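Local coordinates for CBS domain-containing protein CBSX1, chloroplastic (Arabidopsis thaliana, PDB 4GQV), which probably regulates chloroplast thioredoxins through its pair of CBS domains, at residues K123-T128 against G144-G149. Sequence-based numbering, arbitrary orientation.
Sequences KILLET and GIITRG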
loop_
_atom_site.group_PDB
_atom_site.type_symbol
_atom_site.label_atom_id
_atom_site.label_comp_id
_atom_site.label_asym_id
_atom_site.label_seq_id
_atom_site.Cartn_x
_atom_site.Cartn_y
_atom_site.Cartn_z
ATOM N N LYS A 123 -4.324 13.838 -12.146
ATOM C CA LYS A 123 -4.850 13.096 -13.293
ATOM C C LYS A 123 -4.150 11.744 -13.434
ATOM O O LYS A 123 -4.812 10.706 -13.503
ATOM C CB LYS A 123 -4.706 13.890 -14.597
ATOM C CG LYS A 123 -5.629 15.081 -14.712
ATOM C CD LYS A 123 -4.885 16.285 -15.239
ATOM C CE LYS A 123 -5.787 17.478 -15.426
ATOM N NZ LYS A 123 -4.966 18.707 -15.724
ATOM N N ILE A 124 -2.816 11.744 -13.463
ATOM C CA ILE A 124 -2.126 10.465 -13.620
ATOM C C ILE A 124 -2.498 9.499 -12.505
ATOM O O ILE A 124 -2.962 8.388 -12.753
ATOM C CB ILE A 124 -0.601 10.613 -13.640
ATOM C CG1 ILE A 124 -0.170 11.500 -14.809
ATOM C CG2 ILE A 124 0.034 9.242 -13.739
ATOM C CD1 ILE A 124 -0.704 11.021 -16.123
ATOM N N LEU A 125 -2.300 9.937 -11.271
ATOM C CA LEU A 125 -2.620 9.113 -10.126
ATOM C C LEU A 125 -4.035 8.552 -10.207
ATOM O O LEU A 125 -4.265 7.387 -9.897
ATOM C CB LEU A 125 -2.442 9.901 -8.829
ATOM C CG LEU A 125 -1.053 9.910 -8.177
ATOM C CD1 LEU A 125 -0.206 8.699 -8.613
ATOM C CD2 LEU A 125 -0.315 11.217 -8.418
ATOM N N LEU A 126 -4.974 9.372 -10.659
ATOM C CA LEU A 126 -6.382 9.003 -10.595
ATOM C C LEU A 126 -6.908 8.278 -11.833
ATOM O O LEU A 126 -8.048 7.855 -11.850
ATOM C CB LEU A 126 -7.244 10.232 -10.279
ATOM C CG LEU A 126 -6.963 10.949 -8.951
ATOM C CD1 LEU A 126 -7.585 12.344 -8.942
ATOM C CD2 LEU A 126 -7.443 10.123 -7.765
ATOM N N GLU A 127 -6.085 8.134 -12.864
ATOM C CA GLU A 127 -6.532 7.491 -14.097
ATOM C C GLU A 127 -5.661 6.298 -14.499
ATOM O O GLU A 127 -5.774 5.787 -15.612
ATOM C CB GLU A 127 -6.528 8.499 -15.249
ATOM C CG GLU A 127 -7.721 9.430 -15.325
ATOM C CD GLU A 127 -7.575 10.424 -16.470
ATOM O OE1 GLU A 127 -8.585 11.058 -16.868
ATOM O OE2 GLU A 127 -6.432 10.563 -16.966
ATOM N N THR A 128 -4.784 5.865 -13.602
ATOM C CA THR A 128 -3.811 4.827 -13.920
ATOM C C THR A 128 -3.519 3.925 -12.731
ATOM O O THR A 128 -3.865 4.230 -11.589
ATOM C CB THR A 128 -2.451 5.430 -14.340
ATOM O OG1 THR A 128 -1.862 6.103 -13.217
ATOM C CG2 THR A 128 -2.588 6.404 -15.516
ATOM N N GLY A 144 11.417 13.832 -3.773
ATOM C CA GLY A 144 10.223 13.438 -3.047
ATOM C C GLY A 144 9.437 12.385 -3.782
ATOM O O GLY A 144 9.940 11.802 -4.724
ATOM N N ILE A 145 8.207 12.151 -3.339
ATOM C CA ILE A 145 7.264 11.281 -4.023
ATOM C C ILE A 145 5.845 11.823 -3.772
ATOM O O ILE A 145 5.541 12.317 -2.683
ATOM C CB ILE A 145 7.390 9.806 -3.530
ATOM C CG1 ILE A 145 8.639 9.146 -4.120
ATOM C CG2 ILE A 145 6.192 9.004 -3.911
ATOM C CD1 ILE A 145 8.702 7.655 -3.934
ATOM N N ILE A 146 4.996 11.767 -4.794
ATOM C CA ILE A 146 3.592 12.065 -4.632
ATOM C C ILE A 146 2.722 10.827 -4.839
ATOM O O ILE A 146 2.695 10.205 -5.905
ATOM C CB ILE A 146 3.126 13.182 -5.577
ATOM C CG1 ILE A 146 1.615 13.350 -5.469
ATOM C CG2 ILE A 146 3.564 12.909 -7.023
ATOM C CD1 ILE A 146 1.202 14.401 -4.487
ATOM N N THR A 147 1.999 10.475 -3.791
ATOM C CA THR A 147 1.101 9.340 -3.848
ATOM C C THR A 147 -0.341 9.817 -4.034
ATOM O O THR A 147 -0.651 10.980 -3.790
ATOM C CB THR A 147 1.229 8.488 -2.586
ATOM O OG1 THR A 147 0.178 8.829 -1.685
ATOM C CG2 THR A 147 2.547 8.763 -1.921
ATOM N N ARG A 148 -1.202 8.915 -4.492
ATOM C CA ARG A 148 -2.639 9.152 -4.625
ATOM C C ARG A 148 -3.225 9.554 -3.265
ATOM O O ARG A 148 -4.173 10.345 -3.190
ATOM C CB ARG A 148 -3.315 7.873 -5.162
ATOM C CG ARG A 148 -4.802 7.968 -5.506
ATOM C CD ARG A 148 -5.367 6.611 -5.957
ATOM N NE ARG A 148 -4.925 6.257 -7.307
ATOM C CZ ARG A 148 -5.023 5.041 -7.841
ATOM N NH1 ARG A 148 -5.555 4.038 -7.138
ATOM N NH2 ARG A 148 -4.581 4.825 -9.071
ATOM N N GLY A 149 -2.653 8.989 -2.199
ATOM C CA GLY A 149 -2.964 9.398 -0.848
ATOM C C GLY A 149 -2.736 10.893 -0.667
ATOM O O GLY A 149 -3.650 11.621 -0.308
#
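With CG set opposite its backbone N (chi1 -174°) and the chain bent at chi3 (-74°), R148 reaches back to the carbonyl oxygen of L125. The pair joins two helices of the second CBS domain in the chain, helix 118-127 near its C-terminal end and helix 148-156 at its first turn, which follows strand 142-145. The grip is side-on: NE and NH2 of R148 both donate to L125 O, at 2.9 and 2.7 Å, and the oxygen lies in the guanidinium plane. NH2 arrives nearly in line with the C=O bond, whereas NE comes from above the carbonyl plane. An alanine in place of R148 would probably leave L125 O without both donors and L126 CD2 without its aliphatic partner, R148 CG (4.1 Å). Alongside these bonds, L125 CD2 packs on I146 CG1 at 4.1 Å, and V151 of helix 148-156 touches both residues. L126 also packs on L62 of the second subunit. T147 takes the N-cap position, its OG1 hydrogen-bonded to N150 N. T128 OG1 donates to I124 O at 2.6 Å, from the face opposite to E127 N.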